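Local coordinates for 6-phospho-beta-d glycosidase (Streptococcus pyogenes, PDB 5FOO), which probably hydrolyses 6-phospho-beta-glucosides, cleaving the bond at the anomeric carbon of the 6-phosphoglucose unit, at residues P17-R22 / S52-Q57; T75-T80 / A97-V102. The protein carries 1 engineered substitution. All blocks are in the same frame, centred on the assembly; numbering follows the deposited sequence.

In the fold
Leaving strand 9-13, the first of the eight parallel barrel strands, the chain passes through short helix 16-19 and a long, largely irregular excursion before helix 54-67. Interaction 1 closes that excursion by joining residues 17-22 to the start of the helix. The chain then enters the second barrel strand, 72-76, and interaction 2 closes the next loop by packing the end of this strand and the residues after it against helix 93-108. The two contacts follow in series, neither nested nor crossed, yet they touch in space: Glu20 reaches the hydroxyl of Tyr99, and the backbone oxygen of Tyr55 meets the guanidinium of Arg101, so consecutive beta-alpha units are tied together.

Interaction 1 of 2, residues P17-R22 / S52-Q57; sequences PQSEGR and SDAYHQ. With JAZ (6-phosphocyclophellitol), chain G.
Two consecutive backbone carbonyls, those of Ser19 and Glu20, meet the first amide groups of helix 54-67. Ala54 N donates to Ser19 O at 3.0 Å, and Tyr55 N donates to Glu20 O, also at 3.0 Å. A weak, bent bond runs from Ser52 N to the same Ser19 O at 3.2 Å. The first N-H groups of a helix lack carbonyls one turn earlier; residues 19 and 20 supply them for Ala54 and Tyr55, while Asp53 O takes Gln57 N. Asp53 stands at the N-cap position, yet its carboxylate makes no capping bond. It turns to its own segment, where OD1 takes His56 ND1 at 2.6 Å through its syn lone pair and OD2 takes Gln57 NE2.

Small residues suit the close approach. Ala54 points its methyl at Ser19, with CB 3.3 Å from Ser19 O, while the hydroxyl of Ser19 is occupied by Ser15 O. Gly21 has a positive phi (89°) at which a CB would jam against the carbonyl O of Glu20 and crowd Asp53 and Tyr55. Of the Tyr55 side chain only CB comes near Glu20 O, because CG lies anti to the backbone N (chi1 -178°) and carries the ring off to a hydrogen bond with Asp94.

Gln18 points the other way, into the ligand pocket. Its extended chain (chi2 177°) delivers the amide to two neighbouring hydroxyls of 6-phosphocyclophellitol: OE1 accepts from O16 at 2.8 Å, and NE2 donates to O15 at 3.0 Å. Ser15 OG also bonds OE1, which would steady the amide, and His119 and Trp424 bind the ligand alongside. A glutamine after the first barrel strand that grips the hydroxyls equivalent to O3 and O4 of the sugar is characteristic of the glycone site of family 1 glycosidases.

Interaction 2 of 2, residues T75-T80 / A97-V102; sequences TSIQWT and AYYNRV
Strand 72-76 and helix 93-108 belong to one beta-alpha-beta unit of the barrel, and Tyr99 carries most of the contact between them. From the helix, its ring reaches inward to the point where the chain leaves the strand. Ile77 lies over one ring face: its CG2 is 3.9 Å from the ring centroid and 17° off the normal, a CH-pi contact. CG1 of the same isoleucine rests 3.8 Å from Tyr99 CD1. CG2 lies anti to the backbone N and CG1 beside it (chi1 -66°), a setting that lays both branches along the ring. The opposite face is taken by Tyr98, whose CD2 sits over the centre, and the ring is thereby sandwiched between its helix neighbour and Ile77.

The hydroxyl end has a polar task. Gln78 N donates to Tyr99 OH at 3.1 Å along a nearly straight line (170°), which gives a buried backbone amide a partner. Tyr99 OH also bonds Glu20 OE2, while the other carboxylate oxygen, OE1, takes Gln78 NE2 and pairs with Arg81. Lys25 and Asn29 meet Gln78 OE1, so both ends of this buried amide are satisfied.

Farther along the helix Val102 reaches back toward the strand, where its CG1 lies a loose 4.4 Å from Thr75 CG2. Helix 136-153 adds Phe145 and Phe153 around Ile77. A tyrosine projecting from the outer helix, apolar on its faces and polar at its hydroxyl, here ties the C-terminal end of the second barrel strand and the residues after it to that helix, as in the beta-alpha units of a (beta/alpha)8 TIM barrel.

Interaction 1 of 2, residues P17-R22 / S52-Q57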
loop_
_atom_site.group_PDB
_atom_site.type_symbol
_atom_site.label_atom_id
_atom_site.label_comp_id
_atom_site.label_asym_id
_atom_site.label_seq_id
_atom_site.Cartn_x
_atom_site.Cartn_y
_atom_site.Cartn_z
ATOM N N PRO A 17 2.376 -0.201 -11.383
ATOM C CA PRO A 17 1.180 -0.111 -12.217
ATOM C C PRO A 17 0.611 1.314 -12.341
ATOM O O PRO A 17 0.075 1.664 -13.387
ATOM C CB PRO A 17 0.194 -1.057 -11.521
ATOM C CG PRO A 17 1.042 -2.011 -10.757
ATOM C CD PRO A 17 2.213 -1.178 -10.295
ATOM N N GLN A 18 0.730 2.133 -11.306
ATOM C CA GLN A 18 0.108 3.428 -11.301
ATOM C C GLN A 18 0.988 4.480 -11.963
ATOM O O GLN A 18 0.485 5.536 -12.316
ATOM C CB GLN A 18 -0.226 3.832 -9.900
ATOM C CG GLN A 18 -1.207 2.884 -9.254
ATOM C CD GLN A 18 -1.500 3.237 -7.829
ATOM O OE1 GLN A 18 -0.878 2.693 -6.893
ATOM N NE2 GLN A 18 -2.504 4.111 -7.628
ATOM N N SER A 19 2.297 4.202 -12.145
ATOM C CA SER A 19 3.190 5.187 -12.660
ATOM C C SER A 19 3.803 4.819 -14.014
ATOM O O SER A 19 4.050 5.709 -14.811
ATOM C CB SER A 19 4.293 5.447 -11.615
ATOM O OG SER A 19 5.051 4.252 -11.380
ATOM N N GLU A 20 4.098 3.538 -14.254
ATOM C CA GLU A 20 5.002 3.164 -15.356
ATOM C C GLU A 20 4.438 3.340 -16.744
ATOM O O GLU A 20 5.118 3.855 -17.640
ATOM C CB GLU A 20 5.429 1.702 -15.249
ATOM C CG GLU A 20 6.462 1.392 -14.162
ATOM C CD GLU A 20 6.677 -0.096 -13.919
ATOM O OE1 GLU A 20 6.249 -0.913 -14.806
ATOM O OE2 GLU A 20 7.322 -0.461 -12.878
ATOM N N GLY A 21 3.203 2.877 -16.926
ATOM C CA GLY A 21 2.690 2.601 -18.281
ATOM C C GLY A 21 3.030 1.167 -18.656
ATOM O O GLY A 21 3.859 0.539 -18.001
ATOM N N ARG A 22 2.364 0.645 -19.683
ATOM C CA ARG A 22 2.575 -0.722 -20.150
ATOM C C ARG A 22 3.644 -0.830 -21.230
ATOM O O ARG A 22 3.852 -1.896 -21.765
ATOM C CB ARG A 22 1.277 -1.289 -20.651
ATOM C CG ARG A 22 0.284 -1.508 -19.498
ATOM C CD ARG A 22 -1.002 -2.214 -20.016
ATOM N NE ARG A 22 -0.727 -3.470 -20.709
ATOM C CZ ARG A 22 -1.582 -4.177 -21.462
ATOM N NH1 ARG A 22 -2.867 -3.823 -21.671
ATOM N NH2 ARG A 22 -1.141 -5.268 -22.050
ATOM N N SER A 52 1.600 7.462 -15.804
ATOM C CA SER A 52 2.350 8.690 -15.720
ATOM C C SER A 52 3.725 8.565 -16.395
ATOM O O SER A 52 4.586 9.313 -16.073
ATOM C CB SER A 52 2.439 9.195 -14.264
ATOM O OG SER A 52 1.197 9.826 -13.907
ATOM N N ASP A 53 3.895 7.627 -17.318
ATOM C CA ASP A 53 5.045 7.588 -18.220
ATOM C C ASP A 53 6.404 7.418 -17.477
ATOM O O ASP A 53 7.472 7.823 -17.985
ATOM C CB ASP A 53 5.066 8.855 -19.129
ATOM C CG ASP A 53 6.033 8.739 -20.314
ATOM O OD1 ASP A 53 6.141 7.568 -20.815
ATOM O OD2 ASP A 53 6.665 9.818 -20.720
ATOM N N ALA A 54 6.366 6.803 -16.300
ATOM C CA ALA A 54 7.606 6.516 -15.570
ATOM C C ALA A 54 8.525 5.524 -16.316
ATOM O O ALA A 54 9.759 5.555 -16.124
ATOM C CB ALA A 54 7.313 6.045 -14.161
ATOM N N TYR A 55 7.970 4.667 -17.174
ATOM C CA TYR A 55 8.821 3.868 -18.020
ATOM C C TYR A 55 9.931 4.737 -18.704
ATOM O O TYR A 55 11.130 4.353 -18.729
ATOM C CB TYR A 55 8.056 3.014 -19.037
ATOM C CG TYR A 55 8.995 2.150 -19.867
ATOM C CD1 TYR A 55 9.452 0.936 -19.387
ATOM C CD2 TYR A 55 9.482 2.584 -21.116
ATOM C CE1 TYR A 55 10.373 0.182 -20.104
ATOM C CE2 TYR A 55 10.362 1.800 -21.855
ATOM C CZ TYR A 55 10.812 0.602 -21.332
ATOM O OH TYR A 55 11.707 -0.223 -22.038
ATOM N N HIS A 56 9.527 5.916 -19.210
ATOM C CA HIS A 56 10.426 6.817 -19.879
ATOM C C HIS A 56 11.043 7.843 -18.939
ATOM O O HIS A 56 12.214 8.149 -19.069
ATOM C CB HIS A 56 9.701 7.506 -21.023
ATOM C CG HIS A 56 9.224 6.574 -22.096
ATOM N ND1 HIS A 56 7.888 6.330 -22.332
ATOM C CD2 HIS A 56 9.900 5.898 -23.051
ATOM C CE1 HIS A 56 7.774 5.509 -23.365
ATOM N NE2 HIS A 56 8.978 5.227 -23.817
ATOM N N GLN A 57 10.302 8.341 -17.971
ATOM C CA GLN A 57 10.727 9.503 -17.187
ATOM C C GLN A 57 11.269 9.253 -15.779
ATOM O O GLN A 57 11.486 10.197 -15.049
ATOM C CB GLN A 57 9.533 10.471 -17.084
ATOM C CG GLN A 57 9.128 11.041 -18.443
ATOM C CD GLN A 57 8.258 12.290 -18.291
ATOM O OE1 GLN A 57 8.652 13.241 -17.619
ATOM N NE2 GLN A 57 7.061 12.271 -18.854
HETATM C C2 JAZ G . -3.981 4.534 -4.012
HETATM C C3 JAZ G . -2.753 3.695 -3.599
HETATM C C4 JAZ G . -3.028 2.940 -2.304
HETATM C C5 JAZ G . -3.399 3.867 -1.155
HETATM C C6 JAZ G . -4.526 4.792 -1.560
HETATM C C7 JAZ G . -4.246 5.517 -2.877
HETATM C C8 JAZ G . -5.313 6.558 -3.205
HETATM O O9 JAZ G . -6.544 5.861 -3.379
HETATM P P10 JAZ G . -7.622 6.443 -4.389
HETATM O O11 JAZ G . -8.722 5.442 -4.345
HETATM O O12 JAZ G . -7.013 6.805 -5.679
HETATM O O13 JAZ G . -8.041 7.729 -3.823
HETATM O O14 JAZ G . -5.758 4.060 -1.605
HETATM O O15 JAZ G . -3.704 5.299 -5.190
HETATM O O16 JAZ G . -2.529 2.768 -4.632
HETATM O O17 JAZ G . -1.905 2.149 -1.955
#

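Interaction 2 of 2, residues T75-T80 / A97-V102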
loop_
_atom_site.group_PDB
_atom_site.type_symbol
_atom_site.label_atom_id
_atom_site.label_comp_id
_atom_site.label_asym_id
_atom_site.label_seq_id
_atom_site.Cartn_x
_atom_site.Cartn_y
_atom_site.Cartn_z
ATOM N N THR A 75 8.511 2.595 -4.738
ATOM C CA THR A 75 7.696 2.100 -5.818
ATOM C C THR A 75 7.592 0.553 -5.759
ATOM O O THR A 75 7.966 -0.065 -4.798
ATOM C CB THR A 75 8.227 2.607 -7.188
ATOM O OG1 THR A 75 7.216 2.440 -8.206
ATOM C CG2 THR A 75 9.508 1.915 -7.611
ATOM N N SER A 76 7.036 -0.063 -6.785
ATOM C CA SER A 76 6.937 -1.491 -6.826
ATOM C C SER A 76 7.510 -2.007 -8.110
ATOM O O SER A 76 7.568 -1.305 -9.123
ATOM C CB SER A 76 5.490 -1.964 -6.622
ATOM O OG SER A 76 4.678 -1.736 -7.769
ATOM N N ILE A 77 7.996 -3.248 -8.022
ATOM C CA ILE A 77 8.405 -4.045 -9.197
ATOM C C ILE A 77 7.184 -4.891 -9.569
ATOM O O ILE A 77 6.588 -5.576 -8.695
ATOM C CB ILE A 77 9.629 -4.953 -8.879
ATOM C CG1 ILE A 77 10.893 -4.128 -8.578
ATOM C CG2 ILE A 77 9.911 -5.950 -9.991
ATOM C CD1 ILE A 77 12.091 -4.949 -8.072
ATOM N N GLN A 78 6.836 -4.834 -10.851
ATOM C CA GLN A 78 5.740 -5.640 -11.453
ATOM C C GLN A 78 6.224 -6.980 -11.867
ATOM O O GLN A 78 7.051 -7.065 -12.731
ATOM C CB GLN A 78 5.126 -4.956 -12.653
ATOM C CG GLN A 78 4.414 -3.646 -12.276
ATOM C CD GLN A 78 3.481 -3.141 -13.381
ATOM O OE1 GLN A 78 2.418 -3.688 -13.599
ATOM N NE2 GLN A 78 3.889 -2.081 -14.056
ATOM N N TRP A 79 5.672 -8.019 -11.237
ATOM C CA TRP A 79 5.785 -9.386 -11.655
ATOM C C TRP A 79 5.547 -9.531 -13.177
ATOM O O TRP A 79 6.271 -10.275 -13.878
ATOM C CB TRP A 79 4.725 -10.154 -10.853
ATOM C CG TRP A 79 4.854 -11.611 -10.780
ATOM C CD1 TRP A 79 5.707 -12.407 -11.484
ATOM C CD2 TRP A 79 4.067 -12.490 -9.935
ATOM N NE1 TRP A 79 5.501 -13.732 -11.152
ATOM C CE2 TRP A 79 4.507 -13.809 -10.195
ATOM C CE3 TRP A 79 3.024 -12.279 -8.983
ATOM C CZ2 TRP A 79 3.947 -14.911 -9.564
ATOM C CZ3 TRP A 79 2.485 -13.363 -8.359
ATOM C CH2 TRP A 79 2.930 -14.679 -8.662
ATOM N N THR A 80 4.549 -8.802 -13.679
ATOM C CA THR A 80 4.180 -8.845 -15.075
ATOM C C THR A 80 5.197 -8.188 -16.010
ATOM O O THR A 80 5.138 -8.448 -17.189
ATOM C CB THR A 80 2.811 -8.159 -15.318
ATOM O OG1 THR A 80 2.820 -6.797 -14.822
ATOM C CG2 THR A 80 1.713 -8.972 -14.694
ATOM N N ALA A 97 16.521 -4.681 -17.264
ATOM C CA ALA A 97 17.158 -3.384 -17.623
ATOM C C ALA A 97 16.320 -2.221 -17.099
ATOM O O ALA A 97 16.900 -1.262 -16.642
ATOM C CB ALA A 97 17.346 -3.241 -19.137
ATOM N N TYR A 98 14.966 -2.332 -17.120
ATOM C CA TYR A 98 14.099 -1.248 -16.593
ATOM C C TYR A 98 14.276 -1.032 -15.072
ATOM O O TYR A 98 14.483 0.087 -14.627
ATOM C CB TYR A 98 12.591 -1.371 -16.957
ATOM C CG TYR A 98 11.824 -0.242 -16.334
ATOM C CD1 TYR A 98 11.969 1.064 -16.800
ATOM C CD2 TYR A 98 11.037 -0.433 -15.209
ATOM C CE1 TYR A 98 11.333 2.122 -16.186
ATOM C CE2 TYR A 98 10.390 0.616 -14.596
ATOM C CZ TYR A 98 10.532 1.896 -15.088
ATOM O OH TYR A 98 9.916 2.958 -14.452
ATOM N N TYR A 99 14.231 -2.087 -14.273
ATOM C CA TYR A 99 14.330 -1.936 -12.809
ATOM C C TYR A 99 15.791 -1.573 -12.397
ATOM O O TYR A 99 16.034 -0.803 -11.437
ATOM C CB TYR A 99 13.697 -3.147 -12.066
ATOM C CG TYR A 99 12.190 -3.117 -12.230
ATOM C CD1 TYR A 99 11.454 -2.075 -11.677
ATOM C CD2 TYR A 99 11.494 -4.102 -12.988
ATOM C CE1 TYR A 99 10.098 -1.995 -11.853
ATOM C CE2 TYR A 99 10.131 -4.026 -13.175
ATOM C CZ TYR A 99 9.443 -2.967 -12.623
ATOM O OH TYR A 99 8.087 -2.826 -12.828
ATOM N N ASN A 100 16.753 -1.995 -13.221
ATOM C CA ASN A 100 18.127 -1.523 -13.005
ATOM C C ASN A 100 18.226 0.004 -13.238
ATOM O O ASN A 100 18.879 0.669 -12.446
ATOM C CB ASN A 100 19.145 -2.340 -13.782
ATOM C CG ASN A 100 19.526 -3.628 -13.058
ATOM O OD1 ASN A 100 19.619 -3.646 -11.822
ATOM N ND2 ASN A 100 19.708 -4.733 -13.827
ATOM N N ARG A 101 17.511 0.539 -14.240
ATOM C CA ARG A 101 17.457 2.009 -14.481
ATOM C C ARG A 101 16.850 2.703 -13.257
ATOM O O ARG A 101 17.443 3.625 -12.735
ATOM C CB ARG A 101 16.647 2.382 -15.746
ATOM C CG ARG A 101 17.338 2.278 -17.096
ATOM C CD ARG A 101 16.385 2.514 -18.300
ATOM N NE ARG A 101 15.591 3.753 -18.160
ATOM C CZ ARG A 101 14.310 3.911 -18.553
ATOM N NH1 ARG A 101 13.642 2.945 -19.157
ATOM N NH2 ARG A 101 13.704 5.056 -18.359
ATOM N N VAL A 102 15.707 2.215 -12.763
ATOM C CA VAL A 102 15.052 2.809 -11.617
ATOM C C VAL A 102 15.981 2.859 -10.391
ATOM O O VAL A 102 16.135 3.875 -9.702
ATOM C CB VAL A 102 13.764 2.002 -11.188
ATOM C CG1 VAL A 102 13.157 2.645 -9.976
ATOM C CG2 VAL A 102 12.734 1.913 -12.292
#